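Local coordinates for citrate lyase subunit beta-like protein (Mycobacterium tuberculosis H37Rv, PDB 6CHU) that is a magnesium-dependent lyase of the HpcH/HpaI aldolase family, a homotrimeric TIM-barrel enzyme linked to itaconate dissimilation and leucine catabolism, at residues I40-D45 and V70-A75; N57-T62 and E86-T91. All coordinates share one frame; numbering follows the deposited sequence. Where two conformers were deposited one is given.

Interaction 1. Residues I40-D45 and V70-A75; sequences ILDLED and VVRINA. With ACT (acetate ion), chain E; ACT (acetate ion), chain F.
Arg-72 lies alongside Asp-42 on neighbouring parallel strands, and its long side chain is in contact along its length, mostly with Asp-42. CB packs on Ile-40 CG2 at 3.9 Å, and CG and CD pass beside the Asp-42 carboxylate. With CG anti to the backbone N (chi1 -177°) and a bend at chi3, the chain turns its NE edge to the aspartate. NE gives Asp-42 OD1 a nearly straight bond of 2.8 Å from above the carboxylate, and NH2 reaches the syn side of OD2, out of plane, at 2.9 Å: a side-on grip by two nitrogens, the two planes turned 50° apart. NH1 and NH2 each donate to a separate acetate, probably from the crystallisation liquor. Glu-44 OE1 sits over the guanidinium face, 3.3 Å from CZ, where no N-H of that group points at it, so the attraction is of charge alone; Asp-45 N donates to the same oxygen, and OE2 pairs with Lys-100. Asp-42 suits its place because OD1 also closes an Asx turn, taking Glu-44 N from the opposite face of the carboxylate to Arg-72 NE. Along the strands, parallel bonds join the backbones, and Asn-74 ND2, also bonded to Asp-84, donates to Leu-43 O at 3.0 Å. The active site of a TIM barrel lies at the C-terminal ends of its strands, where substrate-binding Arg-72 is held near the magnesium site.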
loop_
_atom_site.group_PDB
_atom_site.type_symbol
_atom_site.label_atom_id
_atom_site.label_comp_id
_atom_site.label_asym_id
_atom_site.label_seq_id
_atom_site.Cartn_x
_atom_site.Cartn_y
_atom_site.Cartn_z
ATOM N N ILE A 40 -11.988 20.848 -16.449
ATOM C CA ILE A 40 -11.556 19.705 -17.249
ATOM C C ILE A 40 -12.608 19.509 -18.333
ATOM O O ILE A 40 -13.690 18.971 -18.068
ATOM C CB ILE A 40 -11.396 18.433 -16.410
ATOM C CG1 ILE A 40 -10.493 18.666 -15.196
ATOM C CG2 ILE A 40 -10.835 17.305 -17.285
ATOM C CD1 ILE A 40 -10.643 17.571 -14.127
ATOM N N LEU A 41 -12.310 19.932 -19.560
ATOM C CA LEU A 41 -13.230 19.684 -20.664
ATOM C C LEU A 41 -13.064 18.228 -21.074
ATOM O O LEU A 41 -11.946 17.780 -21.366
ATOM C CB LEU A 41 -12.978 20.636 -21.834
ATOM C CG LEU A 41 -13.283 22.119 -21.573
ATOM C CD1 LEU A 41 -12.785 22.984 -22.736
ATOM C CD2 LEU A 41 -14.780 22.380 -21.336
ATOM N N ASP A 42 -14.162 17.480 -21.049
ATOM C CA ASP A 42 -14.110 16.028 -21.053
ATOM C C ASP A 42 -14.508 15.485 -22.417
ATOM O O ASP A 42 -15.624 15.731 -22.886
ATOM C CB ASP A 42 -15.025 15.466 -19.969
ATOM C CG ASP A 42 -14.791 14.000 -19.720
ATOM O OD1 ASP A 42 -13.769 13.459 -20.221
ATOM O OD2 ASP A 42 -15.625 13.393 -19.014
ATOM N N LEU A 43 -13.601 14.731 -23.039
ATOM C CA LEU A 43 -13.910 13.959 -24.235
ATOM C C LEU A 43 -14.120 12.478 -23.934
ATOM O O LEU A 43 -14.497 11.721 -24.843
ATOM C CB LEU A 43 -12.783 14.111 -25.271
ATOM C CG LEU A 43 -12.430 15.531 -25.716
ATOM C CD1 LEU A 43 -11.138 15.480 -26.563
ATOM C CD2 LEU A 43 -13.567 16.150 -26.515
ATOM N N GLU A 44 -13.897 12.047 -22.690
ATOM C CA GLU A 44 -14.024 10.630 -22.361
ATOM C C GLU A 44 -15.381 10.333 -21.718
ATOM O O GLU A 44 -16.423 10.592 -22.327
ATOM C CB GLU A 44 -12.863 10.163 -21.468
ATOM C CG GLU A 44 -12.653 8.631 -21.502
ATOM C CD GLU A 44 -12.503 7.994 -20.124
ATOM O OE1 GLU A 44 -12.921 8.600 -19.115
ATOM O OE2 GLU A 44 -11.951 6.871 -20.055
ATOM N N ASP A 45 -15.394 9.787 -20.498
ATOM C CA ASP A 45 -16.614 9.147 -20.009
ATOM C C ASP A 45 -17.774 10.116 -19.814
ATOM O O ASP A 45 -18.929 9.675 -19.800
ATOM C CB ASP A 45 -16.330 8.387 -18.712
ATOM C CG ASP A 45 -15.703 7.043 -18.976
ATOM O OD1 ASP A 45 -15.605 6.674 -20.174
ATOM O OD2 ASP A 45 -15.297 6.368 -18.006
ATOM N N VAL A 70 -7.994 22.133 -18.754
ATOM C CA VAL A 70 -7.361 20.860 -19.094
ATOM C C VAL A 70 -8.368 20.035 -19.892
ATOM O O VAL A 70 -9.578 20.150 -19.679
ATOM C CB VAL A 70 -6.909 20.113 -17.810
ATOM C CG1 VAL A 70 -6.435 18.687 -18.108
ATOM C CG2 VAL A 70 -5.822 20.902 -17.094
ATOM N N VAL A 71 -7.883 19.213 -20.824
ATOM C CA VAL A 71 -8.766 18.406 -21.666
ATOM C C VAL A 71 -8.543 16.938 -21.334
ATOM O O VAL A 71 -7.421 16.433 -21.470
ATOM C CB VAL A 71 -8.532 18.677 -23.163
ATOM C CG1 VAL A 71 -9.471 17.832 -24.021
ATOM C CG2 VAL A 71 -8.728 20.173 -23.480
ATOM N N ARG A 72 -9.600 16.247 -20.891
ATOM C CA ARG A 72 -9.504 14.801 -20.717
ATOM C C ARG A 72 -9.753 14.119 -22.053
ATOM O O ARG A 72 -10.840 14.239 -22.636
ATOM C CB ARG A 72 -10.467 14.262 -19.657
ATOM C CG ARG A 72 -10.257 12.733 -19.487
ATOM C CD ARG A 72 -10.848 12.146 -18.206
ATOM N NE ARG A 72 -12.308 12.055 -18.240
ATOM C CZ ARG A 72 -13.018 11.352 -17.355
ATOM N NH1 ARG A 72 -12.383 10.689 -16.395
ATOM N NH2 ARG A 72 -14.348 11.308 -17.424
ATOM N N ILE A 73 -8.724 13.433 -22.556
ATOM C CA ILE A 73 -8.813 12.697 -23.808
ATOM C C ILE A 73 -9.211 11.261 -23.500
ATOM O O ILE A 73 -9.471 10.915 -22.346
ATOM C CB ILE A 73 -7.484 12.763 -24.589
ATOM C CG1 ILE A 73 -6.352 12.103 -23.795
ATOM C CG2 ILE A 73 -7.141 14.222 -24.921
ATOM C CD1 ILE A 73 -4.951 12.195 -24.477
ATOM N N ASN A 74 -9.278 10.425 -24.526
ATOM C CA ASN A 74 -9.636 9.031 -24.353
ATOM C C ASN A 74 -8.378 8.186 -24.145
ATOM O O ASN A 74 -7.247 8.676 -24.229
ATOM C CB ASN A 74 -10.475 8.572 -25.549
ATOM C CG ASN A 74 -11.906 9.097 -25.470
ATOM O OD1 ASN A 74 -12.764 8.469 -24.852
ATOM N ND2 ASN A 74 -12.156 10.270 -26.052
ATOM N N ALA A 75 -8.586 6.912 -23.822
ATOM C CA ALA A 75 -7.490 6.105 -23.300
ATOM C C ALA A 75 -6.476 5.755 -24.391
ATOM O O ALA A 75 -6.767 5.785 -25.591
ATOM C CB ALA A 75 -8.025 4.823 -22.651
HETATM C C ACT E . -16.534 10.728 -14.825
HETATM O O ACT E . -17.182 10.376 -13.804
HETATM O OXT ACT E . -15.789 10.029 -15.549
HETATM C CH3 ACT E . -16.688 12.240 -15.234
HETATM C C ACT F . -12.792 9.300 -13.068
HETATM O O ACT F . -12.577 8.689 -11.984
HETATM O OXT ACT F . -12.822 8.828 -14.247
HETATM C CH3 ACT F . -13.085 10.821 -12.946
HETATM O O HOH W 1 -11.141 5.757 -22.282
#

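Interaction 2. Residues N57-T62 and E86-T91; sequences NALRDT and EALAGT. With EDO (1,2-ethanediol), chain G.
Leu-59 and Leu-88 provide the apolar part of this contact, meeting through their CD2 methyls at 3.8 Å. Leu-59 reaches across because its CG stands anti to the backbone N (chi1 -169°), which carries the branched end toward the other helix. Both leucines also rest on Val-71 of strand 69-72, so branched aliphatic chains suit a place between two helices and a sheet.

Contacts of mixed character come next. The Thr-91 methyl, CG2, meets a backbone carbonyl, 4.0 Å from Leu-59 O. Arg-60, its chain extended from CG to NE, lies over Ala-87. The small Ala-87 methyl lets the flat guanidinium come close: CB sits over one of its faces, with NH2 3.4 Å away. Near the base of the chain, CG passes Ala-87 O at 3.8 Å.

No hydrogen bond crosses between the segments; those nearby are local. Arg-60 NH1 gives a weak, strongly bent bond (118°) to Asn-57 OD1, three residues back, which can do little more than bias the guanidinium's position. Thr-91 OG1 donates to Leu-88 O at 2.7 Å, and Thr-91 N bonds to the same carbonyl, so both hold the chain as it leaves helix 79-89.

With no hydrogen bond or salt bridge between the segments, helices 52-61 and 79-89 are joined here by van der Waals contact: aliphatic on the sheet side, and through an arginine on the exposed side.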
loop_
_atom_site.group_PDB
_atom_site.type_symbol
_atom_site.label_atom_id
_atom_site.label_comp_id
_atom_site.label_asym_id
_atom_site.label_seq_id
_atom_site.Cartn_x
_atom_site.Cartn_y
_atom_site.Cartn_z
ATOM N N ASN A 57 -15.785 19.169 -31.969
ATOM C CA ASN A 57 -16.072 20.442 -32.624
ATOM C C ASN A 57 -16.313 21.544 -31.599
ATOM O O ASN A 57 -15.841 22.671 -31.774
ATOM C CB ASN A 57 -17.278 20.301 -33.554
ATOM C CG ASN A 57 -16.995 19.401 -34.741
ATOM O OD1 ASN A 57 -15.862 19.308 -35.207
ATOM N ND2 ASN A 57 -18.029 18.729 -35.233
ATOM N N ALA A 58 -17.040 21.240 -30.521
ATOM C CA ALA A 58 -17.249 22.248 -29.486
ATOM C C ALA A 58 -15.925 22.648 -28.855
ATOM O O ALA A 58 -15.718 23.817 -28.508
ATOM C CB ALA A 58 -18.216 21.726 -28.421
ATOM N N LEU A 59 -15.015 21.684 -28.703
ATOM C CA LEU A 59 -13.695 21.977 -28.160
ATOM C C LEU A 59 -12.985 23.041 -28.984
ATOM O O LEU A 59 -12.373 23.962 -28.432
ATOM C CB LEU A 59 -12.864 20.697 -28.108
ATOM C CG LEU A 59 -11.563 20.784 -27.317
ATOM C CD1 LEU A 59 -11.881 20.813 -25.831
ATOM C CD2 LEU A 59 -10.647 19.614 -27.669
ATOM N N ARG A 60 -13.059 22.927 -30.312
ATOM C CA ARG A 60 -12.449 23.922 -31.186
ATOM C C ARG A 60 -13.227 25.232 -31.179
ATOM O O ARG A 60 -12.631 26.315 -31.228
ATOM C CB ARG A 60 -12.365 23.388 -32.618
ATOM C CG ARG A 60 -11.652 22.057 -32.792
ATOM C CD ARG A 60 -11.576 21.720 -34.285
ATOM N NE ARG A 60 -11.213 20.329 -34.542
ATOM C CZ ARG A 60 -12.091 19.341 -34.696
ATOM N NH1 ARG A 60 -13.392 19.588 -34.622
ATOM N NH2 ARG A 60 -11.669 18.103 -34.928
ATOM N N ASP A 61 -14.558 25.160 -31.127
ATOM C CA ASP A 61 -15.394 26.320 -31.423
ATOM C C ASP A 61 -15.626 27.239 -30.232
ATOM O O ASP A 61 -15.882 28.432 -30.429
ATOM C CB ASP A 61 -16.757 25.871 -31.966
ATOM C CG ASP A 61 -16.655 25.186 -33.315
ATOM O OD1 ASP A 61 -15.643 25.391 -34.017
ATOM O OD2 ASP A 61 -17.593 24.443 -33.678
ATOM N N THR A 62 -15.546 26.724 -29.009
ATOM C CA THR A 62 -15.910 27.470 -27.805
ATOM C C THR A 62 -14.733 27.415 -26.841
ATOM O O THR A 62 -14.714 26.604 -25.905
ATOM C CB THR A 62 -17.190 26.907 -27.180
ATOM O OG1 THR A 62 -18.233 26.904 -28.168
ATOM C CG2 THR A 62 -17.638 27.749 -25.995
ATOM N N GLU A 86 -6.147 14.981 -32.816
ATOM C CA GLU A 86 -6.345 15.778 -34.019
ATOM C C GLU A 86 -7.167 17.025 -33.719
ATOM O O GLU A 86 -6.827 18.125 -34.172
ATOM C CB GLU A 86 -7.012 14.938 -35.100
ATOM C CG GLU A 86 -6.104 13.864 -35.649
ATOM C CD GLU A 86 -6.862 12.778 -36.389
ATOM O OE1 GLU A 86 -8.101 12.886 -36.519
ATOM O OE2 GLU A 86 -6.213 11.809 -36.830
ATOM N N ALA A 87 -8.243 16.879 -32.944
ATOM C CA ALA A 87 -9.065 18.037 -32.610
ATOM C C ALA A 87 -8.290 19.042 -31.769
ATOM O O ALA A 87 -8.432 20.259 -31.956
ATOM C CB ALA A 87 -10.334 17.592 -31.881
ATOM N N LEU A 88 -7.454 18.551 -30.851
ATOM C CA LEU A 88 -6.687 19.429 -29.972
ATOM C C LEU A 88 -5.692 20.281 -30.739
ATOM O O LEU A 88 -5.296 21.352 -30.258
ATOM C CB LEU A 88 -5.943 18.601 -28.940
ATOM C CG LEU A 88 -6.745 18.254 -27.699
ATOM C CD1 LEU A 88 -6.020 17.169 -26.908
ATOM C CD2 LEU A 88 -6.938 19.522 -26.867
ATOM N N ALA A 89 -5.256 19.808 -31.909
ATOM C CA ALA A 89 -4.258 20.528 -32.694
ATOM C C ALA A 89 -4.680 21.967 -32.967
ATOM O O ALA A 89 -3.846 22.883 -32.960
ATOM C CB ALA A 89 -4.013 19.794 -34.011
ATOM N N GLY A 90 -5.968 22.184 -33.214
ATOM C CA GLY A 90 -6.461 23.511 -33.523
ATOM C C GLY A 90 -6.987 24.264 -32.319
ATOM O O GLY A 90 -7.880 25.105 -32.451
ATOM N N THR A 91 -6.451 23.963 -31.139
ATOM C CA THR A 91 -6.773 24.663 -29.903
ATOM C C THR A 91 -5.497 25.206 -29.275
ATOM O O THR A 91 -4.380 24.916 -29.712
ATOM C CB THR A 91 -7.471 23.747 -28.889
ATOM O OG1 THR A 91 -6.523 22.800 -28.376
ATOM C CG2 THR A 91 -8.640 23.006 -29.529
HETATM C C1 EDO G . -2.203 21.515 -29.498
HETATM O O1 EDO G . -2.657 22.655 -28.755
HETATM C C2 EDO G . -2.486 20.254 -28.695
HETATM O O2 EDO G . -1.784 19.155 -29.280
#

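How the interactions relate
Interactions 1 and 2 lie on the same side of the chain's centre, their own centres about 12 Å apart, and alternate along the chain: helix 52-61 is the crossover between strands 38-42 and 69-72, completing a beta-alpha-beta unit, and helix 79-89 follows. They meet in the layer between sheet and helices, where Leu-41 CD1 touches Leu-59 CD1 at 3.9 Å and Ile-73 CG2 touches Leu-88 CD1 at 3.7 Å. Alternation along the strands sends Leu-41 and Val-71 outward to interaction 2, while Asp-42 and Arg-72 face the barrel interior. The side chain of Asp-45 comes within about 4 Å of the magnesium ion (nearest atoms), whose ligands include Glu-120 and Asp-146. Interaction 2 lies behind the site, the Leu-88 side chain about 9 Å from that of Arg-72.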